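Local coordinates for ganglioside-induced differentiation-associated protein 2 (Homo sapiens, PDB 4UML) that is of uncertain molecular function but carries a macro domain, a fold that in many relatives binds ADP-ribose, and is linked to neurodegeneration in spinocerebellar ataxia, at residues T70-T75 and F119-R124; S9-V14 and L66-A71; S45-N50 and A186-R191; K51-K56 and L222-S227. One frame throughout, in Å; residues are numbered along the deposited sequence.

Contact 1. Residues T70-T75 and F119-R124; sequences TAIVNT and FNLAAR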
loop_
_atom_site.group_PDB
_atom_site.type_symbol
_atom_site.label_atom_id
_atom_site.label_comp_id
_atom_site.label_asym_id
_atom_site.label_seq_id
_atom_site.Cartn_x
_atom_site.Cartn_y
_atom_site.Cartn_z
ATOM N N THR A 70 -8.279 2.115 -7.831
ATOM C CA THR A 70 -8.713 0.875 -8.480
ATOM C C THR A 70 -8.704 -0.263 -7.450
ATOM O O THR A 70 -9.667 -1.058 -7.382
ATOM C CB THR A 70 -7.826 0.505 -9.688
ATOM O OG1 THR A 70 -7.639 1.683 -10.495
ATOM C CG2 THR A 70 -8.477 -0.637 -10.527
ATOM N N ALA A 71 -7.615 -0.335 -6.680
ATOM C CA ALA A 71 -7.472 -1.242 -5.559
ATOM C C ALA A 71 -6.932 -0.523 -4.325
ATOM O O ALA A 71 -6.088 0.387 -4.413
ATOM C CB ALA A 71 -6.540 -2.391 -5.917
ATOM N N ILE A 72 -7.441 -0.922 -3.177
ATOM C CA ILE A 72 -6.834 -0.591 -1.903
ATOM C C ILE A 72 -6.272 -1.873 -1.305
ATOM O O ILE A 72 -6.684 -2.996 -1.660
ATOM C CB ILE A 72 -7.772 0.154 -0.931
ATOM C CG1 ILE A 72 -8.987 -0.708 -0.555
ATOM C CG2 ILE A 72 -8.199 1.487 -1.496
ATOM C CD1 ILE A 72 -9.370 -0.488 0.866
ATOM N N VAL A 73 -5.302 -1.690 -0.427
ATOM C CA VAL A 73 -4.552 -2.775 0.153
ATOM C C VAL A 73 -4.926 -3.001 1.633
ATOM O O VAL A 73 -4.950 -2.083 2.428
ATOM C CB VAL A 73 -3.056 -2.497 0.053
ATOM C CG1 VAL A 73 -2.260 -3.626 0.704
ATOM C CG2 VAL A 73 -2.617 -2.291 -1.394
ATOM N N ASN A 74 -5.257 -4.243 1.940
ATOM C CA ASN A 74 -5.547 -4.715 3.267
ATOM C C ASN A 74 -4.325 -5.500 3.722
ATOM O O ASN A 74 -3.657 -6.162 2.919
ATOM C CB ASN A 74 -6.782 -5.604 3.264
ATOM C CG ASN A 74 -7.117 -6.136 4.672
ATOM O OD1 ASN A 74 -6.968 -5.431 5.640
ATOM N ND2 ASN A 74 -7.500 -7.394 4.764
ATOM N N THR A 75 -3.961 -5.309 4.978
ATOM C CA THR A 75 -2.859 -6.035 5.591
ATOM C C THR A 75 -3.424 -6.935 6.681
ATOM O O THR A 75 -4.286 -6.492 7.468
ATOM C CB THR A 75 -1.737 -5.105 6.066
ATOM O OG1 THR A 75 -0.577 -5.880 6.357
ATOM C CG2 THR A 75 -2.124 -4.250 7.285
ATOM N N PHE A 119 -16.703 -4.832 -3.023
ATOM C CA PHE A 119 -18.089 -4.846 -2.484
ATOM C C PHE A 119 -18.612 -3.411 -2.227
ATOM O O PHE A 119 -18.709 -2.668 -3.206
ATOM C CB PHE A 119 -18.180 -5.888 -1.347
ATOM C CG PHE A 119 -17.825 -7.288 -1.836
ATOM C CD1 PHE A 119 -18.710 -8.003 -2.652
ATOM C CD2 PHE A 119 -16.572 -7.858 -1.575
ATOM C CE1 PHE A 119 -18.393 -9.282 -3.127
ATOM C CE2 PHE A 119 -16.243 -9.130 -2.068
ATOM C CZ PHE A 119 -17.147 -9.843 -2.839
ATOM N N ASN A 120 -18.898 -2.980 -1.001
ATOM C CA ASN A 120 -19.376 -1.598 -0.834
ATOM C C ASN A 120 -18.282 -0.523 -0.786
ATOM O O ASN A 120 -18.567 0.667 -0.583
ATOM C CB ASN A 120 -20.333 -1.477 0.353
ATOM C CG ASN A 120 -21.016 -0.107 0.454
ATOM O OD1 ASN A 120 -21.633 0.370 -0.473
ATOM N ND2 ASN A 120 -20.906 0.502 1.593
ATOM N N LEU A 121 -17.024 -0.905 -0.951
ATOM C CA LEU A 121 -15.985 0.101 -0.909
ATOM C C LEU A 121 -16.040 0.949 -2.172
ATOM O O LEU A 121 -16.478 0.475 -3.251
ATOM C CB LEU A 121 -14.602 -0.551 -0.848
ATOM C CG LEU A 121 -14.177 -1.318 0.384
ATOM C CD1 LEU A 121 -12.796 -1.927 0.123
ATOM C CD2 LEU A 121 -14.178 -0.420 1.614
ATOM N N ALA A 122 -15.571 2.183 -2.058
ATOM C CA ALA A 122 -15.382 3.007 -3.266
ATOM C C ALA A 122 -14.410 2.377 -4.279
ATOM O O ALA A 122 -14.532 2.592 -5.491
ATOM C CB ALA A 122 -14.939 4.392 -2.888
ATOM N N ALA A 123 -13.452 1.598 -3.796
ATOM C CA ALA A 123 -12.454 0.963 -4.674
ATOM C C ALA A 123 -13.058 -0.282 -5.328
ATOM O O ALA A 123 -13.842 -0.979 -4.702
ATOM C CB ALA A 123 -11.233 0.564 -3.878
ATOM N N ARG A 124 -12.664 -0.563 -6.565
ATOM C CA ARG A 124 -13.084 -1.756 -7.310
ATOM C C ARG A 124 -12.568 -3.063 -6.696
ATOM O O ARG A 124 -13.282 -4.072 -6.714
ATOM C CB ARG A 124 -12.636 -1.654 -8.787
ATOM C CG ARG A 124 -13.026 -2.820 -9.696
ATOM C CD ARG A 124 -12.391 -2.698 -11.098
ATOM N NE ARG A 124 -12.920 -1.567 -11.875
ATOM C CZ ARG A 124 -12.262 -0.888 -12.829
ATOM N NH1 ARG A 124 -11.000 -1.192 -13.178
ATOM N NH2 ARG A 124 -12.879 0.120 -13.456
#

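Contact 2. Residues S9-V14 and L66-A71; sequences SQFVDV and LLNCTA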
loop_
_atom_site.group_PDB
_atom_site.type_symbol
_atom_site.label_atom_id
_atom_site.label_comp_id
_atom_site.label_asym_id
_atom_site.label_seq_id
_atom_site.Cartn_x
_atom_site.Cartn_y
_atom_site.Cartn_z
ATOM N N SER A 9 -21.131 12.617 -1.536
ATOM C CA SER A 9 -20.403 11.353 -1.656
ATOM C C SER A 9 -19.750 10.919 -0.329
ATOM O O SER A 9 -19.285 11.737 0.478
ATOM C CB SER A 9 -19.369 11.407 -2.798
ATOM O OG SER A 9 -18.450 12.484 -2.669
ATOM N N GLN A 10 -19.730 9.611 -0.102
ATOM C CA GLN A 10 -19.172 9.081 1.135
ATOM C C GLN A 10 -17.673 8.694 1.040
ATOM O O GLN A 10 -17.127 8.134 1.997
ATOM C CB GLN A 10 -20.048 7.909 1.628
ATOM C CG GLN A 10 -21.499 8.304 1.923
ATOM C CD GLN A 10 -21.594 9.468 2.901
ATOM O OE1 GLN A 10 -21.926 10.590 2.517
ATOM N NE2 GLN A 10 -21.251 9.217 4.160
ATOM N N PHE A 11 -16.997 9.032 -0.071
ATOM C CA PHE A 11 -15.610 8.588 -0.285
ATOM C C PHE A 11 -14.637 9.732 -0.596
ATOM O O PHE A 11 -15.037 10.901 -0.752
ATOM C CB PHE A 11 -15.570 7.513 -1.382
ATOM C CG PHE A 11 -16.025 7.992 -2.740
ATOM C CD1 PHE A 11 -15.124 8.561 -3.626
ATOM C CD2 PHE A 11 -17.347 7.836 -3.137
ATOM C CE1 PHE A 11 -15.525 9.007 -4.870
ATOM C CE2 PHE A 11 -17.765 8.270 -4.383
ATOM C CZ PHE A 11 -16.856 8.863 -5.252
ATOM N N VAL A 12 -13.356 9.394 -0.659
ATOM C CA VAL A 12 -12.303 10.345 -0.951
ATOM C C VAL A 12 -11.805 10.126 -2.373
ATOM O O VAL A 12 -11.362 9.027 -2.736
ATOM C CB VAL A 12 -11.154 10.195 0.057
ATOM C CG1 VAL A 12 -9.918 10.970 -0.389
ATOM C CG2 VAL A 12 -11.629 10.632 1.433
ATOM N N ASP A 13 -11.908 11.169 -3.195
ATOM C CA ASP A 13 -11.559 11.060 -4.588
ATOM C C ASP A 13 -10.074 11.252 -4.754
ATOM O O ASP A 13 -9.543 12.299 -4.394
ATOM C CB ASP A 13 -12.315 12.110 -5.411
ATOM C CG ASP A 13 -12.049 12.019 -6.893
ATOM O OD1 ASP A 13 -11.352 11.096 -7.420
ATOM O OD2 ASP A 13 -12.569 12.924 -7.575
ATOM N N VAL A 14 -9.411 10.260 -5.338
ATOM C CA VAL A 14 -7.964 10.309 -5.508
ATOM C C VAL A 14 -7.525 11.503 -6.402
ATOM O O VAL A 14 -6.413 12.018 -6.256
ATOM C CB VAL A 14 -7.390 8.957 -5.979
ATOM C CG1 VAL A 14 -7.957 8.537 -7.341
ATOM C CG2 VAL A 14 -5.873 9.018 -6.038
ATOM N N LEU A 66 -11.388 4.623 2.435
ATOM C CA LEU A 66 -12.207 5.671 1.825
ATOM C C LEU A 66 -11.815 5.966 0.399
ATOM O O LEU A 66 -12.524 6.686 -0.289
ATOM C CB LEU A 66 -12.069 6.948 2.625
ATOM C CG LEU A 66 -12.586 6.829 4.075
ATOM C CD1 LEU A 66 -12.292 8.105 4.840
ATOM C CD2 LEU A 66 -14.061 6.536 4.053
ATOM N N LEU A 67 -10.694 5.429 -0.054
ATOM C CA LEU A 67 -10.148 5.867 -1.329
ATOM C C LEU A 67 -10.808 5.184 -2.515
ATOM O O LEU A 67 -11.063 3.992 -2.482
ATOM C CB LEU A 67 -8.634 5.631 -1.358
ATOM C CG LEU A 67 -7.770 6.480 -0.430
ATOM C CD1 LEU A 67 -6.356 5.909 -0.413
ATOM C CD2 LEU A 67 -7.777 7.940 -0.863
ATOM N N ASN A 68 -11.073 5.938 -3.581
ATOM C CA ASN A 68 -11.587 5.359 -4.824
ATOM C C ASN A 68 -10.476 4.938 -5.805
ATOM O O ASN A 68 -10.671 4.969 -7.000
ATOM C CB ASN A 68 -12.575 6.326 -5.499
ATOM C CG ASN A 68 -11.888 7.559 -6.044
ATOM O OD1 ASN A 68 -10.783 7.900 -5.607
ATOM N ND2 ASN A 68 -12.515 8.222 -7.021
ATOM N N CYS A 69 -9.323 4.514 -5.307
ATOM C CA CYS A 69 -8.325 3.878 -6.143
ATOM C C CYS A 69 -8.896 2.599 -6.753
ATOM O O CYS A 69 -9.857 2.018 -6.214
ATOM C CB CYS A 69 -7.079 3.565 -5.305
ATOM S SG CYS A 69 -6.243 5.034 -4.651
ATOM N N THR A 70 -8.279 2.115 -7.831
ATOM C CA THR A 70 -8.713 0.875 -8.480
ATOM C C THR A 70 -8.704 -0.263 -7.450
ATOM O O THR A 70 -9.667 -1.058 -7.382
ATOM C CB THR A 70 -7.826 0.505 -9.688
ATOM O OG1 THR A 70 -7.639 1.683 -10.495
ATOM C CG2 THR A 70 -8.477 -0.637 -10.527
ATOM N N ALA A 71 -7.615 -0.335 -6.680
ATOM C CA ALA A 71 -7.472 -1.242 -5.559
ATOM C C ALA A 71 -6.932 -0.523 -4.325
ATOM O O ALA A 71 -6.088 0.387 -4.413
ATOM C CB ALA A 71 -6.540 -2.391 -5.917
#

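Contact 3. Residues S45-N50 and A186-R191; sequences SPFLYN and ALRTVR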
loop_
_atom_site.group_PDB
_atom_site.type_symbol
_atom_site.label_atom_id
_atom_site.label_comp_id
_atom_site.label_asym_id
_atom_site.label_seq_id
_atom_site.Cartn_x
_atom_site.Cartn_y
_atom_site.Cartn_z
ATOM N N SER A 45 20.617 11.750 -2.035
ATOM C CA SER A 45 20.121 10.410 -2.464
ATOM C C SER A 45 20.745 9.921 -3.765
ATOM O O SER A 45 21.195 10.723 -4.574
ATOM C CB SER A 45 18.589 10.414 -2.635
ATOM O OG SER A 45 18.182 10.606 -3.986
ATOM N N PRO A 46 20.744 8.599 -3.986
ATOM C CA PRO A 46 21.255 8.035 -5.242
ATOM C C PRO A 46 20.267 8.140 -6.395
ATOM O O PRO A 46 20.649 8.046 -7.569
ATOM C CB PRO A 46 21.459 6.570 -4.890
ATOM C CG PRO A 46 20.373 6.291 -3.900
ATOM C CD PRO A 46 20.216 7.551 -3.092
ATOM N N PHE A 47 18.995 8.323 -6.062
ATOM C CA PHE A 47 17.950 8.396 -7.060
ATOM C C PHE A 47 17.975 9.744 -7.773
ATOM O O PHE A 47 18.187 10.772 -7.159
ATOM C CB PHE A 47 16.580 8.121 -6.411
ATOM C CG PHE A 47 16.415 6.695 -5.982
ATOM C CD1 PHE A 47 15.955 5.743 -6.887
ATOM C CD2 PHE A 47 16.797 6.297 -4.722
ATOM C CE1 PHE A 47 15.833 4.418 -6.514
ATOM C CE2 PHE A 47 16.699 4.963 -4.341
ATOM C CZ PHE A 47 16.215 4.025 -5.243
ATOM N N LEU A 48 17.772 9.706 -9.079
ATOM C CA LEU A 48 17.702 10.910 -9.892
ATOM C C LEU A 48 16.279 11.497 -9.873
ATOM O O LEU A 48 15.271 10.766 -9.874
ATOM C CB LEU A 48 18.127 10.593 -11.342
ATOM C CG LEU A 48 19.433 9.788 -11.550
ATOM C CD1 LEU A 48 19.640 9.441 -13.025
ATOM C CD2 LEU A 48 20.655 10.512 -10.959
ATOM N N TYR A 49 16.207 12.822 -9.835
ATOM C CA TYR A 49 14.978 13.547 -10.136
ATOM C C TYR A 49 14.243 12.896 -11.308
ATOM O O TYR A 49 14.836 12.641 -12.357
ATOM C CB TYR A 49 15.298 14.992 -10.522
ATOM C CG TYR A 49 14.085 15.747 -10.982
ATOM C CD1 TYR A 49 13.156 16.182 -10.061
ATOM C CD2 TYR A 49 13.854 16.009 -12.340
ATOM C CE1 TYR A 49 12.026 16.874 -10.459
ATOM C CE2 TYR A 49 12.720 16.700 -12.749
ATOM C CZ TYR A 49 11.809 17.131 -11.791
ATOM O OH TYR A 49 10.661 17.814 -12.098
ATOM N N ASN A 50 12.956 12.616 -11.132
ATOM C CA ASN A 50 12.154 12.072 -12.233
ATOM C C ASN A 50 10.731 12.603 -12.098
ATOM O O ASN A 50 9.942 12.105 -11.288
ATOM C CB ASN A 50 12.217 10.548 -12.223
ATOM C CG ASN A 50 11.361 9.916 -13.298
ATOM O OD1 ASN A 50 10.384 10.496 -13.760
ATOM N ND2 ASN A 50 11.702 8.703 -13.667
ATOM N N ALA A 186 9.206 0.103 1.627
ATOM C CA ALA A 186 7.998 0.487 0.914
ATOM C C ALA A 186 8.324 1.509 -0.203
ATOM O O ALA A 186 7.965 1.306 -1.371
ATOM C CB ALA A 186 6.981 1.074 1.884
ATOM N N LEU A 187 9.016 2.579 0.146
ATOM C CA LEU A 187 9.286 3.635 -0.833
ATOM C C LEU A 187 10.250 3.193 -1.923
ATOM O O LEU A 187 10.056 3.513 -3.100
ATOM C CB LEU A 187 9.809 4.882 -0.125
ATOM C CG LEU A 187 8.851 5.488 0.897
ATOM C CD1 LEU A 187 9.486 6.695 1.536
ATOM C CD2 LEU A 187 7.551 5.851 0.221
ATOM N N ARG A 188 11.302 2.482 -1.537
ATOM C CA ARG A 188 12.288 2.010 -2.518
ATOM C C ARG A 188 11.641 1.089 -3.551
ATOM O O ARG A 188 11.835 1.218 -4.775
ATOM C CB ARG A 188 13.424 1.297 -1.780
ATOM C CG ARG A 188 14.576 0.845 -2.661
ATOM C CD ARG A 188 15.679 0.255 -1.786
ATOM N NE ARG A 188 15.218 -1.019 -1.234
ATOM C CZ ARG A 188 15.499 -1.492 -0.026
ATOM N NH1 ARG A 188 16.282 -0.823 0.805
ATOM N NH2 ARG A 188 15.002 -2.663 0.337
ATOM N N THR A 189 10.805 0.180 -3.073
ATOM C CA THR A 189 10.146 -0.777 -3.962
ATOM C C THR A 189 9.198 -0.091 -4.931
ATOM O O THR A 189 9.134 -0.412 -6.152
ATOM C CB THR A 189 9.376 -1.831 -3.119
ATOM O OG1 THR A 189 10.275 -2.407 -2.164
ATOM C CG2 THR A 189 8.758 -2.884 -3.981
ATOM N N VAL A 190 8.427 0.862 -4.430
ATOM C CA VAL A 190 7.508 1.564 -5.308
ATOM C C VAL A 190 8.291 2.446 -6.302
ATOM O O VAL A 190 7.906 2.562 -7.458
ATOM C CB VAL A 190 6.488 2.423 -4.508
ATOM C CG1 VAL A 190 5.723 3.368 -5.396
ATOM C CG2 VAL A 190 5.515 1.533 -3.747
ATOM N N ARG A 191 9.342 3.098 -5.822
ATOM C CA ARG A 191 10.185 3.923 -6.722
ATOM C C ARG A 191 10.657 3.086 -7.913
ATOM O O ARG A 191 10.395 3.436 -9.062
ATOM C CB ARG A 191 11.347 4.563 -5.967
ATOM C CG ARG A 191 12.426 5.160 -6.864
ATOM C CD ARG A 191 11.881 6.334 -7.652
ATOM N NE ARG A 191 12.747 6.761 -8.766
ATOM C CZ ARG A 191 13.180 8.009 -8.990
ATOM N NH1 ARG A 191 12.925 9.027 -8.163
ATOM N NH2 ARG A 191 13.915 8.235 -10.070
HETATM O O HOH W 1 12.203 11.856 -8.473
#

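Contact 4. Residues K51-K56 and L222-S227; sequences KDVNGK and LYFPRS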
loop_
_atom_site.group_PDB
_atom_site.type_symbol
_atom_site.label_atom_id
_atom_site.label_comp_id
_atom_site.label_asym_id
_atom_site.label_seq_id
_atom_site.Cartn_x
_atom_site.Cartn_y
_atom_site.Cartn_z
ATOM N N LYS A 51 10.438 13.647 -12.873
ATOM C CA LYS A 51 9.194 14.421 -12.751
ATOM C C LYS A 51 7.957 13.551 -12.919
ATOM O O LYS A 51 6.949 13.714 -12.229
ATOM C CB LYS A 51 9.165 15.529 -13.821
ATOM C CG LYS A 51 7.842 16.273 -13.897
ATOM C CD LYS A 51 7.966 17.624 -14.580
ATOM C CE LYS A 51 6.857 18.540 -14.093
ATOM N NZ LYS A 51 6.875 19.856 -14.789
ATOM N N ASP A 52 8.055 12.666 -13.890
ATOM C CA ASP A 52 6.977 11.793 -14.284
ATOM C C ASP A 52 6.597 10.839 -13.126
ATOM O O ASP A 52 5.426 10.683 -12.799
ATOM C CB ASP A 52 7.427 11.019 -15.525
ATOM C CG ASP A 52 6.432 9.980 -15.964
ATOM O OD1 ASP A 52 5.410 10.351 -16.579
ATOM O OD2 ASP A 52 6.682 8.785 -15.702
ATOM N N VAL A 53 7.598 10.227 -12.505
ATOM C CA VAL A 53 7.394 9.327 -11.358
ATOM C C VAL A 53 6.842 10.088 -10.146
ATOM O O VAL A 53 5.913 9.618 -9.470
ATOM C CB VAL A 53 8.707 8.579 -11.035
ATOM C CG1 VAL A 53 8.638 7.852 -9.709
ATOM C CG2 VAL A 53 9.015 7.597 -12.151
ATOM N N ASN A 54 7.369 11.286 -9.894
ATOM C CA ASN A 54 6.917 12.090 -8.774
ATOM C C ASN A 54 5.472 12.488 -8.835
ATOM O O ASN A 54 4.866 12.738 -7.788
ATOM C CB ASN A 54 7.710 13.388 -8.669
ATOM C CG ASN A 54 9.117 13.182 -8.145
ATOM O OD1 ASN A 54 9.604 12.046 -7.984
ATOM N ND2 ASN A 54 9.784 14.290 -7.871
ATOM N N GLY A 55 4.965 12.659 -10.060
ATOM C CA GLY A 55 3.586 13.052 -10.288
ATOM C C GLY A 55 2.585 11.937 -9.981
ATOM O O GLY A 55 1.409 12.209 -9.787
ATOM N N LYS A 56 3.078 10.706 -9.903
ATOM C CA LYS A 56 2.256 9.533 -9.587
ATOM C C LYS A 56 2.162 9.199 -8.108
ATOM O O LYS A 56 1.304 8.428 -7.701
ATOM C CB LYS A 56 2.810 8.347 -10.327
ATOM C CG LYS A 56 2.824 8.608 -11.819
ATOM C CD LYS A 56 3.469 7.481 -12.585
ATOM C CE LYS A 56 3.306 7.729 -14.079
ATOM N NZ LYS A 56 3.456 6.470 -14.840
ATOM N N LEU A 222 14.228 11.157 -0.326
ATOM C CA LEU A 222 15.352 10.275 -0.652
ATOM C C LEU A 222 15.058 9.355 -1.845
ATOM O O LEU A 222 15.942 9.086 -2.683
ATOM C CB LEU A 222 15.724 9.494 0.613
ATOM C CG LEU A 222 16.644 8.271 0.674
ATOM C CD1 LEU A 222 18.060 8.546 0.175
ATOM C CD2 LEU A 222 16.689 7.789 2.130
ATOM N N TYR A 223 13.816 8.871 -1.938
ATOM C CA TYR A 223 13.410 8.001 -3.037
ATOM C C TYR A 223 12.772 8.757 -4.186
ATOM O O TYR A 223 12.792 8.281 -5.308
ATOM C CB TYR A 223 12.483 6.889 -2.512
ATOM C CG TYR A 223 13.246 6.076 -1.522
ATOM C CD1 TYR A 223 14.193 5.180 -1.953
ATOM C CD2 TYR A 223 13.111 6.287 -0.158
ATOM C CE1 TYR A 223 14.946 4.468 -1.064
ATOM C CE2 TYR A 223 13.863 5.568 0.741
ATOM C CZ TYR A 223 14.779 4.665 0.274
ATOM O OH TYR A 223 15.552 3.952 1.148
ATOM N N PHE A 224 12.261 9.956 -3.907
ATOM C CA PHE A 224 11.586 10.759 -4.920
ATOM C C PHE A 224 12.080 12.217 -4.832
ATOM O O PHE A 224 11.314 13.118 -4.480
ATOM C CB PHE A 224 10.060 10.665 -4.733
ATOM C CG PHE A 224 9.512 9.254 -4.884
ATOM C CD1 PHE A 224 9.142 8.756 -6.123
ATOM C CD2 PHE A 224 9.366 8.433 -3.773
ATOM C CE1 PHE A 224 8.642 7.458 -6.261
ATOM C CE2 PHE A 224 8.865 7.139 -3.904
ATOM C CZ PHE A 224 8.506 6.656 -5.145
ATOM N N PRO A 225 13.387 12.437 -5.102
ATOM C CA PRO A 225 13.911 13.819 -5.064
ATOM C C PRO A 225 13.110 14.767 -5.975
ATOM O O PRO A 225 12.773 14.404 -7.106
ATOM C CB PRO A 225 15.350 13.665 -5.575
ATOM C CG PRO A 225 15.387 12.377 -6.312
ATOM C CD PRO A 225 14.389 11.487 -5.619
ATOM N N ARG A 226 12.803 15.958 -5.474
ATOM C CA ARG A 226 11.974 16.944 -6.202
ATOM C C ARG A 226 12.762 17.926 -7.111
ATOM O O ARG A 226 12.300 18.260 -8.198
ATOM C CB ARG A 226 11.158 17.764 -5.204
ATOM C CG ARG A 226 10.119 16.982 -4.428
ATOM C CD ARG A 226 10.020 17.528 -3.017
ATOM N NE ARG A 226 8.648 17.631 -2.543
ATOM C CZ ARG A 226 8.302 18.231 -1.404
ATOM N NH1 ARG A 226 9.231 18.771 -0.621
ATOM N NH2 ARG A 226 7.026 18.285 -1.041
ATOM N N SER A 227 13.911 18.416 -6.637
ATOM C CA SER A 227 14.766 19.344 -7.401
ATOM C C SER A 227 15.650 18.561 -8.383
ATOM O O SER A 227 15.715 17.332 -8.316
ATOM C CB SER A 227 15.644 20.154 -6.440
HETATM O O HOH W 1 12.203 11.856 -8.473
#

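Contact 1. Residues T70-T75 and F119-R124
I72 packs against L121 and A123 where, in the macro-domain fold, the inner strand 71-75 of the mixed sheet meets the loop that leads from strand 113-117 into strand 125-129. The contact has a close-packed apolar half and a polar rim. On the apolar side both branches of I72 are used. Its CG1 sits between the backbone N and the carbonyl carbon (chi1 62°), which carries the ethyl arm towards the loop and leaves CG2 beside the backbone N. The end of that arm, I72 CD1, lies 3.8 Å from L121 CD1, the two side chains meeting at a slant, while I72 CG2 touches A123 CB at 4.0 Å. L121 and A123 both direct their CB atoms at the strand, and I90 of helix 85-94 also packs on I72, so I72 is enclosed by both the loop and helix 85-94.

Towards the start of the strand the packing gives way to the exposed R124. T70 turns its CB away from the loop, yet its carbonyl faces it: T70 O is 3.1 Å from R124 N and 3.3 Å from R124 CB. Backbone hydrogen bonds from T70 and I72 to F125 join this segment to the start of strand 125-129. The R124 chain runs out alongside T70, pointing the same way, extended as far as CD and bent at chi3 (-67°). The T70 hydroxyl bonds to S163, and its methyl, on the other branch, meets the arginine. At this outer end a single side-chain approach remains, T70 CG2 to R124 NH1 at 3.7 Å, oblique to the guanidinium plane.

Contact 2. Residues S9-V14 and L66-A71
N68 reaches across to F11, D13 and V14, fastening the N-terminal segment 9-14 to the loop that precedes the inner strand 71-75 of the macro-domain sheet. The backbones meet in a single beta bridge between V12 and L67: V12 N donates to L66 O at 2.9 Å, almost straight at 175°, and N68 N returns a bond to V12 O. The side chain of N68 extends this pairing. N68 CB lies beside the F11 ring, 3.9 Å from F11 CD1. Beyond it, CG stands between the backbone N and the carbonyl carbon (chi1 69°), which brings the amide against the backbone of V12-V14; N68 CG is 3.7 Å from both V12 O and V14 N. N68 OD1 then accepts from V14 N at 2.7 Å, so the amide oxygen stands in for a main-chain acceptor where the bridge has ended. On the other arm, N68 ND2 donates to D13 OD1 at 3.1 Å, meeting the carboxylate from above its plane, the two flat groups being nearly perpendicular. N68 ND2 also comes to 3.8 Å from F11 CE1, oblique to the ring. With both arms bonded, the rotation of the amide is fixed, and D13 OD1 has a second donor in the backbone N of D15.

Apolar contacts line the bridge. V12 spreads its methyls over two leucines, CG2 on L66 CB and CG1 on L67 CD2, and W60 of strand 57-61 packs against both V12 and L67. V14 points its CB at the loop 66-71. Between two buried residues, V14 CG2 comes to 4.2 Å from C69 SG.

Contact 3. Residues S45-N50 and A186-R191
The guanidinium of R191 has F47 CD1 over one face, 3.8 Å from its plane and displaced from the centre, while L48 O sits at its edge, near the plane. The F47 ring is tilted 50° from the guanidinium, so the two flat groups are not stacked in parallel. The ring also meets the aliphatic part of the arginine obliquely, with F47 CE1 3.5 Å from R191 CG, and the two side chains run past each other in opposite directions. Y223 of helix 210-223 meets the same phenyl ring. In the macro-domain fold this joins the loop before helix 51-54 to the flank of helix 179-197.

R191 leaves the helix with CG anti to its backbone nitrogen and then bends at chi2 (66°), which lays the chain along F47 and delivers its end to the loop. There R191 NH2 donates to L48 O at 2.9 Å, in the carbonyl plane and nearly in that of the guanidinium; R191 NH1 adds a weak bond of 3.4 Å to L48 O. N50 CB comes within 3.6 Å of R191 NH2. A water accepts from N50 N and, weakly, from R191 NH1, forming a second, indirect link. The side chain of N50 is turned to its own helix, where OD1 caps V53 N.

Within its own helix, R191 NE forms a salt bridge with E195 one turn on, and NH1 donates to Y223 O. The positive charge of this buried arginine is thus probably compensated by E195, while main-chain carbonyls fix its far end, tying the loop to the helix.

Contact 4. Residues K51-K56 and L222-S227
N54 and V53, on the short helix 51-54, meet the chain just as it leaves the C-terminal helix 210-223 of the macro domain, through one direct hydrogen bond, one water and a small apolar patch. The direct bond runs from N54 ND2 to P225 O, 3.1 Å long and nearly straight at 168°. The acceptor lies in the amide plane of N54, but the donor stands above the carbonyl plane of P225. A water closes the other side of this link, donating to N54 OD1 at 2.7 Å and to P225 O at 2.9 Å. P225 O is therefore gripped twice, and both ends of the amide are engaged, which fixes its rotation.

The apolar part centres on F224, the first residue to depart from helical geometry. Its ring presents an edge to the short helix: V53 CG1 lies 3.5 Å from F224 CE1, near the ring plane, and the two side chains cross at about a right angle. V53 CG1 gets there by standing anti to the backbone nitrogen (chi1 169°). N54 OD1 also comes up to the ring edge, 3.8 Å from F224 CD1, and passes close to F224 CB, with the amide and ring planes 63° apart. R191 of helix 179-197 packs on F224 too.

W20 joins the same region, donating from NE1 to F224 O and making a cation-pi contact with R226. The carbonyls of F224 and P225, which lie beyond the end of the helix, are thus taken up by side chains and water, which holds the chain leaving helix 210-223 beside helix 51-54 as far as P225.

The four contacts form two pairs in two regions of one macro domain, contacts 1 and 3 on opposite sides of its centre. Contacts 1 and 2, with centres 8 Å apart, share T70 and A71 at the entry to strand 71-75 of the six-stranded sheet. Contacts 3 and 4, also 8 Å apart, share a water and join the chain around helix 51-54 to helix 179-197 and the end of helix 210-223; their first segments are consecutive. Between the pairs the centres lie 23 to 26 Å apart, though contacts 2 and 4 approach to about 7 Å at their nearest atoms. Contact 2 alternates along the chain with contacts 3 and 4, whereas contact 1 falls within their span. Both terminal segments are thereby laid against the folded domain.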